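Local structure of proline iminopeptidase-related protein (Thermus thermophilus, 2YYS) at residues G11-Y16 with L67-D72; V17-P22 with E90-E95; N38-R43 with A188-S193; D84-A89 with L110-R115; L221-G226 with E237-R242. The protein probably acts as a peptidase, having the alpha/beta-hydrolase fold of the peptidase S33 family, although its substrate is not established. All blocks are in the same frame, centred on the assembly; numbering follows the deposited sequence.

Three contacts (1, 2 and 5) fasten strands of the eight-stranded sheet to their surroundings, interaction 4 pairs two helices packed on it, and interaction 3 ties helix 40-46 to the loop between helices 175-187 and 195-202. Interactions 1 and 2 use successive parts of strand 14-20, with centres 19 Å apart, and cross along the chain. Helix 78-91 serves interactions 2 and 4, the latter nested in the long loop closed by interaction 3. Last, interaction 5 touches interaction 4 through leucine packing between 110-115 and 221-226. Interactions 2 and 3 share the salt bridge Glu18-Arg43. Distant parts of the chain thus meet around one sheet, the centres of interactions 1 and 5 about 32 Å apart.

Interaction 1: residues G11-Y16 with L67-D72; sequences GEAELY and LELPQD
At the start of strand 14-20, next to the hairpin turn that follows strand 3-9, Glu14 meets Leu67 from the loop after strand 54-58. Leu67 N donates to Glu14 O over 3.2 Å, with an angle of 156° at the hydrogen, and the nitrogen stands nearly in line with the carbonyl bond. A water gives a second hydrogen bond to Glu14 O (2.7 Å) and bridges it to Leu67 O, so the strand's carbonyl is gripped twice. Another water accepts from Glu14 N at 2.9 Å and donates only weakly to Leu67 O. The two chains run in opposite directions here, and the result resembles a hydrogen-bonded antiparallel pair with a water inserted into one of its bonds. The loop thus extends the neighbourly relation of strands 14-20 and 54-58 beyond the regular sheet: Tyr16 is still bonded through its backbone to Asp59, and its N to Ser66 OG. Glu14 and Leu67 then send their side chains off side by side in the same direction. With CG of Leu67 anti to its N (chi1 -171°), the methyl CD2 lies alongside the extended glutamate chain, 4.0 Å from Glu14 CB. Tyr7 of strand 3-9 touches both residues. Further along the loop, Leu69 turns one branch to the hairpin: its CD2 sits 3.5 Å from Glu12 O and 3.7 Å from Ala13 CB, while the side chain also touches Phe76. Glu12 directs OE1 into a salt bridge with Arg61.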
# COMPACT_ATOMS: atom_id res chain seq x y z
N GLY A 11 15.76 -15.00 2.87
CA GLY A 11 15.53 -16.44 2.83
C GLY A 11 15.06 -16.91 1.46
O GLY A 11 15.85 -17.40 0.65
N GLU A 12 13.78 -16.74 1.18
CA GLU A 12 13.23 -17.11 -0.12
C GLU A 12 13.50 -16.05 -1.20
O GLU A 12 13.35 -16.34 -2.39
CB GLU A 12 11.72 -17.35 -0.02
CG GLU A 12 11.30 -18.37 1.03
CD GLU A 12 9.93 -18.98 0.74
OE1 GLU A 12 8.90 -18.27 0.83
OE2 GLU A 12 9.89 -20.19 0.40
N ALA A 13 13.88 -14.84 -0.79
CA ALA A 13 14.00 -13.70 -1.72
C ALA A 13 15.09 -12.73 -1.30
O ALA A 13 15.51 -12.74 -0.15
CB ALA A 13 12.67 -12.96 -1.78
N GLU A 14 15.53 -11.88 -2.22
CA GLU A 14 16.38 -10.73 -1.90
C GLU A 14 15.63 -9.48 -2.25
O GLU A 14 15.19 -9.30 -3.39
CB GLU A 14 17.72 -10.76 -2.64
CG GLU A 14 18.61 -11.91 -2.19
CD GLU A 14 20.08 -11.72 -2.49
OE1 GLU A 14 20.62 -10.62 -2.31
OE2 GLU A 14 20.72 -12.72 -2.87
N LEU A 15 15.48 -8.61 -1.26
CA LEU A 15 14.68 -7.40 -1.38
C LEU A 15 15.56 -6.17 -1.61
O LEU A 15 16.59 -6.00 -0.98
CB LEU A 15 13.85 -7.20 -0.11
CG LEU A 15 13.00 -8.38 0.36
CD1 LEU A 15 12.28 -8.02 1.64
CD2 LEU A 15 12.00 -8.81 -0.68
N TYR A 16 15.14 -5.33 -2.55
CA TYR A 16 15.69 -3.99 -2.70
C TYR A 16 15.21 -3.14 -1.51
O TYR A 16 14.02 -2.98 -1.29
CB TYR A 16 15.26 -3.36 -4.02
CG TYR A 16 15.73 -1.95 -4.14
CD1 TYR A 16 17.02 -1.66 -4.61
CD2 TYR A 16 14.91 -0.90 -3.77
CE1 TYR A 16 17.45 -0.34 -4.71
CE2 TYR A 16 15.33 0.39 -3.84
CZ TYR A 16 16.60 0.68 -4.31
OH TYR A 16 16.99 2.01 -4.36
N LEU A 67 15.08 -8.71 -6.53
CA LEU A 67 15.63 -9.78 -7.33
C LEU A 67 14.54 -10.74 -7.83
O LEU A 67 13.65 -11.18 -7.07
CB LEU A 67 16.73 -10.51 -6.54
CG LEU A 67 17.59 -11.55 -7.26
CD1 LEU A 67 18.28 -10.95 -8.49
CD2 LEU A 67 18.65 -12.12 -6.32
N GLU A 68 14.62 -11.03 -9.12
CA GLU A 68 13.64 -11.86 -9.81
C GLU A 68 13.58 -13.22 -9.13
O GLU A 68 14.61 -13.82 -8.83
CB GLU A 68 14.04 -11.99 -11.28
CG GLU A 68 12.93 -12.49 -12.20
CD GLU A 68 13.27 -12.37 -13.70
OE1 GLU A 68 14.02 -11.44 -14.10
OE2 GLU A 68 12.78 -13.21 -14.48
N LEU A 69 12.37 -13.69 -8.85
CA LEU A 69 12.20 -14.98 -8.19
C LEU A 69 12.00 -16.07 -9.23
O LEU A 69 11.58 -15.78 -10.36
CB LEU A 69 11.00 -14.94 -7.24
CG LEU A 69 11.17 -14.04 -6.01
CD1 LEU A 69 9.93 -14.09 -5.15
CD2 LEU A 69 12.38 -14.45 -5.19
N PRO A 70 12.29 -17.32 -8.84
CA PRO A 70 12.03 -18.47 -9.71
C PRO A 70 10.57 -18.53 -10.14
O PRO A 70 9.72 -17.91 -9.50
CB PRO A 70 12.36 -19.69 -8.82
CG PRO A 70 13.23 -19.17 -7.71
CD PRO A 70 12.88 -17.71 -7.54
N GLN A 71 10.30 -19.25 -11.22
CA GLN A 71 8.95 -19.37 -11.76
C GLN A 71 8.13 -20.35 -10.91
O GLN A 71 8.04 -21.55 -11.22
CB GLN A 71 8.98 -19.79 -13.24
CG GLN A 71 9.47 -18.68 -14.20
CD GLN A 71 8.51 -17.48 -14.30
OE1 GLN A 71 7.28 -17.63 -14.19
NE2 GLN A 71 9.07 -16.29 -14.53
N ASP A 72 7.52 -19.82 -9.86
CA ASP A 72 6.81 -20.62 -8.87
C ASP A 72 5.76 -19.75 -8.17
O ASP A 72 6.07 -19.02 -7.24
CB ASP A 72 7.82 -21.23 -7.89
CG ASP A 72 7.18 -22.08 -6.82
OD1 ASP A 72 5.95 -22.31 -6.88
OD2 ASP A 72 7.83 -22.55 -5.87
O HOH W 1 13.20 -10.70 -4.51
O HOH W 2 15.22 -13.12 -4.84

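Interaction 2: residues V17-P22 with E90-E95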
# COMPACT_ATOMS: atom_id res chain seq x y z
N VAL A 17 16.17 -2.61 -0.75
CA VAL A 17 15.89 -1.90 0.48
C VAL A 17 16.57 -0.54 0.47
O VAL A 17 17.74 -0.44 0.08
CB VAL A 17 16.38 -2.72 1.71
CG1 VAL A 17 16.21 -1.94 2.99
CG2 VAL A 17 15.61 -4.04 1.80
N GLU A 18 15.84 0.49 0.87
CA GLU A 18 16.39 1.81 1.15
C GLU A 18 16.09 2.13 2.61
O GLU A 18 14.94 2.40 2.99
CB GLU A 18 15.78 2.88 0.24
CG GLU A 18 15.86 2.53 -1.25
CD GLU A 18 15.15 3.54 -2.14
OE1 GLU A 18 14.28 4.27 -1.64
OE2 GLU A 18 15.45 3.58 -3.37
N ASP A 19 17.13 2.04 3.41
CA ASP A 19 17.10 2.23 4.84
C ASP A 19 17.59 3.65 5.11
O ASP A 19 18.78 3.94 5.02
CB ASP A 19 18.01 1.16 5.45
CG ASP A 19 18.09 1.23 6.95
OD1 ASP A 19 17.43 2.07 7.60
OD2 ASP A 19 18.83 0.44 7.57
N VAL A 20 16.65 4.52 5.47
CA VAL A 20 16.87 5.96 5.45
C VAL A 20 16.60 6.61 6.80
O VAL A 20 15.62 6.27 7.46
CB VAL A 20 15.94 6.58 4.40
CG1 VAL A 20 16.04 8.07 4.37
CG2 VAL A 20 16.28 6.02 3.02
N GLY A 21 17.43 7.57 7.20
CA GLY A 21 17.24 8.29 8.45
C GLY A 21 18.08 7.74 9.60
O GLY A 21 18.79 6.75 9.44
N PRO A 22 18.00 8.39 10.76
CA PRO A 22 18.83 8.02 11.92
C PRO A 22 18.65 6.54 12.29
O PRO A 22 17.53 6.08 12.42
CB PRO A 22 18.35 8.94 13.05
CG PRO A 22 17.28 9.81 12.51
CD PRO A 22 17.12 9.54 11.04
N GLU A 90 14.25 -8.05 11.19
CA GLU A 90 15.24 -8.78 11.98
C GLU A 90 16.61 -8.69 11.33
O GLU A 90 17.61 -8.56 12.03
CB GLU A 90 14.79 -10.22 12.21
CG GLU A 90 13.66 -10.28 13.25
CD GLU A 90 12.88 -11.60 13.28
OE1 GLU A 90 13.29 -12.56 12.58
OE2 GLU A 90 11.84 -11.65 14.00
N ALA A 91 16.66 -8.71 10.00
CA ALA A 91 17.92 -8.58 9.27
C ALA A 91 18.55 -7.21 9.54
O ALA A 91 19.76 -7.09 9.63
CB ALA A 91 17.71 -8.80 7.78
N LEU A 92 17.71 -6.19 9.70
CA LEU A 92 18.18 -4.83 9.96
C LEU A 92 18.36 -4.52 11.46
O LEU A 92 18.79 -3.43 11.81
CB LEU A 92 17.24 -3.80 9.33
CG LEU A 92 17.04 -3.88 7.80
CD1 LEU A 92 16.01 -2.83 7.38
CD2 LEU A 92 18.36 -3.68 7.05
N GLY A 93 18.04 -5.48 12.33
CA GLY A 93 18.17 -5.32 13.77
C GLY A 93 17.14 -4.38 14.38
O GLY A 93 17.37 -3.78 15.42
N VAL A 94 15.99 -4.24 13.72
CA VAL A 94 14.89 -3.42 14.23
C VAL A 94 13.92 -4.35 14.98
O VAL A 94 13.45 -5.33 14.42
CB VAL A 94 14.15 -2.71 13.08
CG1 VAL A 94 12.97 -1.90 13.61
CG2 VAL A 94 15.10 -1.80 12.30
N GLU A 95 13.62 -4.02 16.23
CA GLU A 95 12.77 -4.87 17.07
C GLU A 95 11.31 -4.48 16.99
O GLU A 95 10.45 -5.33 16.83
CB GLU A 95 13.18 -4.75 18.53
CG GLU A 95 14.34 -5.64 18.95
CD GLU A 95 14.65 -5.39 20.40
OE1 GLU A 95 13.91 -5.92 21.26
OE2 GLU A 95 15.59 -4.60 20.68
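Leu92 reaches from the C-terminal end of helix 78-91 over to strand 14-20, and its two methyl branches have different neighbours on the strand. CD1 approaches Val17, lying 4.5 Å from Val17 CG1, a loose apolar touch. CD2 faces Asp19, 4.2 Å from Asp19 OD2, the two side chains coming from opposite directions. Val17 and Asp19 are two residues apart and so look out from the same face of the strand, and the forked leucine end spans them both. Its chi1 of -59° sets CG anti to the carbonyl carbon, which carries the fork out toward the strand. Val56 of strand 54-58 lies against the same leucine.

Contact with a methyl group does nothing for the charge of Asp19. That is answered by salt bridges from OD2 to Arg2 NH2 and to Arg54 NH2, so one oxygen of this buried carboxylate is held by two arginines and probably stays ionised. A bound glycerol, probably from the crystallisation liquor, lies about 4 Å from the aspartate side chain.

The chain turns sharply out of the helix directly after Leu92. Gly93 takes a positive phi of 72°, its N donates to Glu90 O over 3.1 Å, and Val94 N probably bonds to Ala89 O. These two bonds back into the last turn make a Schellman motif, here closing an alpha/beta-hydrolase helix where it packs on the sheet.

Interaction 3: residues N38-R43 with A188-S193; sequences NAYVLR and AGILGS
The aromatic ring of Tyr40 carries the methyl of Ala188 almost over its centre: Ala188 CB stands 3.5 Å from the ring centroid and only 7° off the ring normal, a CH-pi contact over one face. The methyl is nearly equidistant from the six ring carbons, the nearest being Tyr40 CD2 at 3.6 Å. Ile190 approaches obliquely from the same loop, its CD1 lying 3.8 Å from Tyr40 CB. The same CD1 is 4.0 Å from Asn38 OD1 and about equally far from the other amide atoms, while Ile190 CG2 comes close to Asn38 ND2. The isoleucine tip therefore rests against both the asparagine amide and the root of the tyrosine.

Asn38 is held in place by an Asx turn at the start of helix 40-46. Its CG sits between the backbone N and the carbonyl carbon (chi1 68°), folding OD1 over to accept from Tyr40 N at 2.9 Å with an N-H...O angle of 162°, the donor lying in the carbonyl plane. A leucine here has no acceptor at this position, which is likely to leave Tyr40 N without its partner and the start of the helix less firmly set. Ala39 is the N-cap residue, its own N bonded to Asp59 OD1.

On the other side of the contact, 188-193 links helices 175-187 and 195-202, among the helices inserted between strands 119-125 and 221-226, a segment that in this family typically forms a cap. Arg65 touches both Tyr40 and Ile190, and Leu184 of helix 175-187 also packs on the tyrosine.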
# COMPACT_ATOMS: atom_id res chain seq x y z
N ASN A 38 6.11 -1.10 -6.51
CA ASN A 38 7.39 -0.74 -5.91
C ASN A 38 7.24 0.53 -5.09
O ASN A 38 6.20 1.16 -5.14
CB ASN A 38 8.46 -0.57 -7.01
CG ASN A 38 8.21 0.64 -7.91
OD1 ASN A 38 8.27 1.78 -7.46
ND2 ASN A 38 7.98 0.39 -9.19
N ALA A 39 8.29 0.90 -4.36
CA ALA A 39 8.25 1.98 -3.39
C ALA A 39 8.81 3.31 -3.89
O ALA A 39 9.01 4.22 -3.10
CB ALA A 39 8.99 1.56 -2.12
N TYR A 40 9.07 3.45 -5.18
CA TYR A 40 9.73 4.66 -5.68
C TYR A 40 8.86 5.91 -5.54
O TYR A 40 9.26 6.90 -4.93
CB TYR A 40 10.20 4.48 -7.13
CG TYR A 40 10.87 5.72 -7.67
CD1 TYR A 40 12.24 5.94 -7.47
CD2 TYR A 40 10.14 6.69 -8.34
CE1 TYR A 40 12.86 7.09 -7.96
CE2 TYR A 40 10.74 7.84 -8.84
CZ TYR A 40 12.09 8.04 -8.64
OH TYR A 40 12.68 9.18 -9.13
N VAL A 41 7.66 5.88 -6.11
CA VAL A 41 6.76 7.03 -6.08
C VAL A 41 6.33 7.34 -4.65
O VAL A 41 6.24 8.50 -4.21
CB VAL A 41 5.54 6.80 -6.99
CG1 VAL A 41 4.39 7.76 -6.66
CG2 VAL A 41 5.95 6.97 -8.44
N LEU A 42 6.09 6.27 -3.91
CA LEU A 42 5.66 6.36 -2.53
C LEU A 42 6.70 7.08 -1.69
O LEU A 42 6.37 8.00 -0.93
CB LEU A 42 5.37 4.96 -2.01
CG LEU A 42 4.58 4.83 -0.73
CD1 LEU A 42 3.30 5.64 -0.74
CD2 LEU A 42 4.28 3.33 -0.52
N ARG A 43 7.97 6.73 -1.85
CA ARG A 43 9.03 7.44 -1.13
C ARG A 43 9.07 8.93 -1.49
O ARG A 43 9.22 9.78 -0.61
CB ARG A 43 10.40 6.82 -1.40
CG ARG A 43 11.52 7.72 -0.91
CD ARG A 43 12.89 7.09 -0.86
NE ARG A 43 13.88 8.08 -0.39
CZ ARG A 43 15.18 7.86 -0.29
NH1 ARG A 43 15.69 6.68 -0.61
NH2 ARG A 43 15.98 8.83 0.14
N ALA A 188 11.94 6.80 -13.14
CA ALA A 188 12.69 5.86 -12.29
C ALA A 188 13.35 4.76 -13.12
O ALA A 188 14.34 4.19 -12.71
CB ALA A 188 11.76 5.23 -11.25
N GLY A 189 12.76 4.44 -14.26
CA GLY A 189 13.31 3.43 -15.15
C GLY A 189 13.34 2.05 -14.51
O GLY A 189 14.30 1.31 -14.67
N ILE A 190 12.30 1.73 -13.74
CA ILE A 190 12.21 0.44 -13.09
C ILE A 190 11.43 -0.47 -14.01
O ILE A 190 10.35 -0.12 -14.44
CB ILE A 190 11.50 0.56 -11.73
CG1 ILE A 190 12.36 1.38 -10.76
CG2 ILE A 190 11.24 -0.83 -11.15
CD1 ILE A 190 11.59 1.95 -9.60
N LEU A 191 12.01 -1.63 -14.33
CA LEU A 191 11.30 -2.68 -15.04
C LEU A 191 10.90 -3.74 -14.02
O LEU A 191 11.72 -4.58 -13.64
CB LEU A 191 12.18 -3.29 -16.15
CG LEU A 191 11.59 -4.45 -16.98
CD1 LEU A 191 10.39 -3.98 -17.83
CD2 LEU A 191 12.64 -5.12 -17.88
N GLY A 192 9.66 -3.69 -13.57
CA GLY A 192 9.14 -4.66 -12.63
C GLY A 192 8.72 -5.94 -13.31
O GLY A 192 8.04 -5.92 -14.33
N SER A 193 9.12 -7.08 -12.75
CA SER A 193 8.61 -8.35 -13.23
C SER A 193 7.08 -8.41 -13.18
O SER A 193 6.44 -7.87 -12.27
CB SER A 193 9.20 -9.50 -12.41
OG SER A 193 8.65 -10.74 -12.81

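Interaction 4: residues D84-A89 with L110-R115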
# COMPACT_ATOMS: atom_id res chain seq x y z
N ASP A 84 8.06 -11.79 5.23
CA ASP A 84 9.18 -11.04 4.69
C ASP A 84 9.40 -9.75 5.45
O ASP A 84 10.52 -9.34 5.68
CB ASP A 84 8.92 -10.65 3.23
CG ASP A 84 9.21 -11.77 2.26
OD1 ASP A 84 9.71 -12.85 2.68
OD2 ASP A 84 8.97 -11.63 1.05
N THR A 85 8.31 -9.08 5.83
CA THR A 85 8.43 -7.80 6.50
C THR A 85 9.16 -8.00 7.84
O THR A 85 10.07 -7.25 8.17
CB THR A 85 7.05 -7.17 6.71
OG1 THR A 85 6.39 -7.05 5.44
CG2 THR A 85 7.18 -5.74 7.21
N LEU A 86 8.76 -9.03 8.58
CA LEU A 86 9.40 -9.34 9.86
C LEU A 86 10.83 -9.81 9.68
O LEU A 86 11.69 -9.41 10.44
CB LEU A 86 8.61 -10.39 10.64
CG LEU A 86 7.56 -9.83 11.59
CD1 LEU A 86 8.21 -9.04 12.73
CD2 LEU A 86 6.52 -8.96 10.84
N LEU A 87 11.07 -10.66 8.68
CA LEU A 87 12.43 -11.13 8.42
C LEU A 87 13.34 -9.96 8.03
O LEU A 87 14.50 -9.89 8.45
CB LEU A 87 12.43 -12.22 7.34
CG LEU A 87 11.78 -13.54 7.78
CD1 LEU A 87 11.58 -14.48 6.61
CD2 LEU A 87 12.62 -14.26 8.87
N LEU A 88 12.80 -9.00 7.29
CA LEU A 88 13.58 -7.83 6.91
C LEU A 88 13.92 -7.03 8.17
O LEU A 88 15.06 -6.60 8.35
CB LEU A 88 12.81 -6.96 5.90
CG LEU A 88 13.48 -5.65 5.49
CD1 LEU A 88 14.88 -5.90 4.93
CD2 LEU A 88 12.64 -4.88 4.47
N ALA A 89 12.93 -6.82 9.04
CA ALA A 89 13.15 -6.08 10.28
C ALA A 89 14.26 -6.72 11.13
O ALA A 89 15.11 -6.03 11.68
CB ALA A 89 11.86 -5.99 11.09
N LEU A 110 -2.10 -4.92 7.86
CA LEU A 110 -3.07 -5.43 8.82
C LEU A 110 -2.73 -6.85 9.27
O LEU A 110 -2.87 -7.17 10.44
CB LEU A 110 -4.48 -5.37 8.24
CG LEU A 110 -4.94 -3.92 8.07
CD1 LEU A 110 -6.04 -3.82 7.04
CD2 LEU A 110 -5.39 -3.35 9.40
N GLU A 111 -2.26 -7.69 8.35
CA GLU A 111 -1.80 -9.02 8.72
C GLU A 111 -0.52 -8.99 9.56
O GLU A 111 -0.37 -9.80 10.47
CB GLU A 111 -1.60 -9.89 7.48
CG GLU A 111 -2.91 -10.48 6.98
CD GLU A 111 -3.49 -11.46 7.98
OE1 GLU A 111 -2.90 -12.57 8.12
OE2 GLU A 111 -4.50 -11.11 8.64
N VAL A 112 0.39 -8.05 9.27
CA VAL A 112 1.57 -7.87 10.11
C VAL A 112 1.14 -7.47 11.53
O VAL A 112 1.61 -8.04 12.50
CB VAL A 112 2.54 -6.82 9.52
CG1 VAL A 112 3.57 -6.38 10.56
CG2 VAL A 112 3.26 -7.37 8.30
N LEU A 113 0.26 -6.49 11.65
CA LEU A 113 -0.26 -6.09 12.96
C LEU A 113 -0.92 -7.25 13.71
O LEU A 113 -0.69 -7.45 14.89
CB LEU A 113 -1.26 -4.95 12.83
CG LEU A 113 -0.68 -3.57 12.55
CD1 LEU A 113 -1.79 -2.66 12.04
CD2 LEU A 113 -0.04 -2.98 13.78
N ARG A 114 -1.74 -8.02 13.01
CA ARG A 114 -2.50 -9.08 13.65
C ARG A 114 -1.58 -10.15 14.22
O ARG A 114 -1.77 -10.62 15.34
CB ARG A 114 -3.48 -9.70 12.66
CG ARG A 114 -4.47 -10.67 13.30
CD ARG A 114 -5.41 -11.33 12.31
NE ARG A 114 -4.70 -12.15 11.33
CZ ARG A 114 -4.20 -13.38 11.54
NH1 ARG A 114 -4.30 -13.98 12.72
NH2 ARG A 114 -3.59 -14.01 10.56
N ARG A 115 -0.55 -10.51 13.45
CA ARG A 115 0.33 -11.61 13.82
C ARG A 115 1.51 -11.19 14.68
O ARG A 115 2.11 -12.02 15.34
CB ARG A 115 0.85 -12.32 12.56
CG ARG A 115 -0.27 -12.94 11.75
CD ARG A 115 0.16 -13.54 10.44
NE ARG A 115 1.26 -14.48 10.63
CZ ARG A 115 1.99 -14.99 9.66
NH1 ARG A 115 1.77 -14.67 8.39
NH2 ARG A 115 2.96 -15.84 9.96
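Val112 is the residue of helix 105-115 that meets Thr85 and Leu86 of helix 78-91, and the other residues of 110-115 find partners of their own. At the head of the segment, Leu110 packs on Tyr210 and on Leu124. Glu111 is buried, and its carboxylate is well provided for. Arg114, three residues on, grips it side-on with two nitrogens: Arg114 NH2 donates to the syn lone pair of Glu111 OE1 at 2.9 Å, and Arg114 NE donates to Glu111 OE2 at 2.9 Å in an almost straight bond of 175°. Both oxygens lie close to the guanidinium plane, which fixes the rotation of the arginine; OE2 is also bonded to Tyr210 OH.

Next comes Val112, with CG1 anti to the backbone N (chi1 165°). This torsion spreads the two methyls between the two partners: CG1 lies 3.9 Å from Leu86 CD2, the two side chains meeting at a slant, and CG2 lies 4.1 Å from Thr85 CB. The threonine meets it with carbon, its OG1 being bonded to Leu81 O, one turn back in its own helix. Leu113 packs on Leu99 and Ala119 of the sheet. After Arg114, Arg115 CG lies 3.7 Å above the plane of the Arg114 guanidinium, displaced toward its rim, and Arg115 NH2 forms a salt bridge with Glu83.

The two helices lie side by side over strand 97-102, Leu86 touching Phe97 and Val112 touching Leu99, while Val112 also reaches Ala119 of strand 119-125.

Interaction 5: residues L221-G226 with E237-R242; sequences LYVLVG and EEVASR
Val223 projects from the middle of strand 221-226 onto helix 236-243, where it meets Val239 and Ala240. Its conformation decides which methyl does the touching. CG1 is anti to the backbone N (chi1 176°), leaving CG2 anti to the carbonyl carbon, and it is CG2 that reaches the helix, 4.2 Å from Ala240 CB and 4.3 Å from Val239 CG1. One branch thus serves two successive helix residues. Val239 has the same rotamer as its partner, its CG1 also anti to the backbone N, and through that methyl it meets the strand valine. The small methyl of Ala240 permits a close approach of helix and strand, the CA atoms of Val223 and Ala240 being 6.4 Å apart. The touch is wholly apolar.

A salt bridge lies on another side of the helix. Glu238 is bent at its second torsion (chi2 -63°), and Arg242, one turn later, reaches its carboxylate: Arg242 NE donates to Glu238 OE1 at 3.0 Å. The oxygen is met on its anti side, 22° out of the carboxylate plane, while it stays near the plane of the guanidinium; a weak bond from Arg242 NH2 goes to the same oxygen. On the strand, Tyr222 points away from the helix and receives Leu224 CD1 at its ring edge.

This strand and helix open a beta-alpha-beta unit completed by strand 247-250, whose Ile247 touches both Val223 and Ala240. Strand 221-226 lies in the parallel part of the mixed sheet, between 119-125 and 247-250, and its opposite face, bearing Tyr222 and Leu224, is packed by helix 262-274.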
# COMPACT_ATOMS: atom_id res chain seq x y z
N LEU A 221 -3.98 3.46 14.69
CA LEU A 221 -4.22 3.14 13.30
C LEU A 221 -4.97 4.33 12.69
O LEU A 221 -5.91 4.85 13.30
CB LEU A 221 -5.07 1.86 13.23
CG LEU A 221 -4.98 0.87 12.08
CD1 LEU A 221 -3.58 0.47 11.78
CD2 LEU A 221 -5.77 -0.38 12.43
N TYR A 222 -4.56 4.76 11.50
CA TYR A 222 -5.18 5.90 10.83
C TYR A 222 -5.42 5.53 9.37
O TYR A 222 -4.61 4.85 8.75
CB TYR A 222 -4.25 7.12 10.86
CG TYR A 222 -4.76 8.32 11.62
CD1 TYR A 222 -4.84 8.29 13.01
CD2 TYR A 222 -5.15 9.49 10.95
CE1 TYR A 222 -5.30 9.39 13.73
CE2 TYR A 222 -5.62 10.62 11.66
CZ TYR A 222 -5.69 10.56 13.06
OH TYR A 222 -6.15 11.64 13.80
N VAL A 223 -6.53 6.01 8.83
CA VAL A 223 -6.86 5.83 7.43
C VAL A 223 -6.90 7.20 6.77
O VAL A 223 -7.60 8.10 7.24
CB VAL A 223 -8.21 5.11 7.24
CG1 VAL A 223 -8.55 5.03 5.77
CG2 VAL A 223 -8.18 3.72 7.87
N LEU A 224 -6.13 7.35 5.70
CA LEU A 224 -6.11 8.54 4.86
C LEU A 224 -6.45 8.11 3.45
O LEU A 224 -5.83 7.18 2.93
CB LEU A 224 -4.72 9.18 4.82
CG LEU A 224 -4.31 10.21 5.86
CD1 LEU A 224 -4.37 9.64 7.24
CD2 LEU A 224 -2.90 10.71 5.55
N VAL A 225 -7.39 8.79 2.83
CA VAL A 225 -7.85 8.39 1.51
C VAL A 225 -8.38 9.58 0.72
O VAL A 225 -8.85 10.56 1.29
CB VAL A 225 -8.93 7.28 1.64
CG1 VAL A 225 -10.19 7.83 2.31
CG2 VAL A 225 -9.26 6.64 0.30
N GLY A 226 -8.30 9.50 -0.60
CA GLY A 226 -8.80 10.57 -1.45
C GLY A 226 -10.27 10.35 -1.71
O GLY A 226 -10.69 9.24 -1.99
N GLU A 237 -14.34 3.81 4.22
CA GLU A 237 -15.19 4.09 5.38
C GLU A 237 -15.48 2.82 6.19
O GLU A 237 -15.49 2.87 7.42
CB GLU A 237 -16.55 4.70 4.97
CG GLU A 237 -16.48 6.03 4.24
CD GLU A 237 -16.36 7.22 5.17
OE1 GLU A 237 -16.13 7.02 6.39
OE2 GLU A 237 -16.48 8.37 4.67
N GLU A 238 -15.77 1.72 5.50
CA GLU A 238 -15.96 0.41 6.13
C GLU A 238 -14.70 -0.02 6.88
O GLU A 238 -14.79 -0.50 8.02
CB GLU A 238 -16.34 -0.69 5.11
CG GLU A 238 -17.76 -0.63 4.54
CD GLU A 238 -18.83 -0.81 5.60
OE1 GLU A 238 -18.55 -1.39 6.67
OE2 GLU A 238 -19.96 -0.36 5.37
N VAL A 239 -13.54 0.16 6.26
CA VAL A 239 -12.27 -0.20 6.87
C VAL A 239 -12.09 0.55 8.17
O VAL A 239 -11.77 -0.04 9.21
CB VAL A 239 -11.07 0.10 5.94
CG1 VAL A 239 -9.75 -0.11 6.65
CG2 VAL A 239 -11.13 -0.78 4.71
N ALA A 240 -12.29 1.85 8.13
CA ALA A 240 -12.07 2.69 9.29
C ALA A 240 -13.06 2.35 10.40
O ALA A 240 -12.69 2.31 11.57
CB ALA A 240 -12.19 4.14 8.92
N SER A 241 -14.31 2.10 10.05
CA SER A 241 -15.33 1.89 11.08
C SER A 241 -15.15 0.52 11.77
O SER A 241 -15.29 0.41 12.98
CB SER A 241 -16.74 2.13 10.50
OG SER A 241 -17.38 0.91 10.21
N ARG A 242 -14.76 -0.50 11.01
CA ARG A 242 -14.51 -1.83 11.59
C ARG A 242 -13.25 -1.86 12.48
O ARG A 242 -13.23 -2.52 13.52
CB ARG A 242 -14.45 -2.89 10.49
CG ARG A 242 -15.79 -3.10 9.82
CD ARG A 242 -15.73 -3.61 8.40
NE ARG A 242 -17.08 -3.67 7.86
CZ ARG A 242 -17.96 -4.64 8.11
NH1 ARG A 242 -17.63 -5.68 8.86
NH2 ARG A 242 -19.17 -4.57 7.58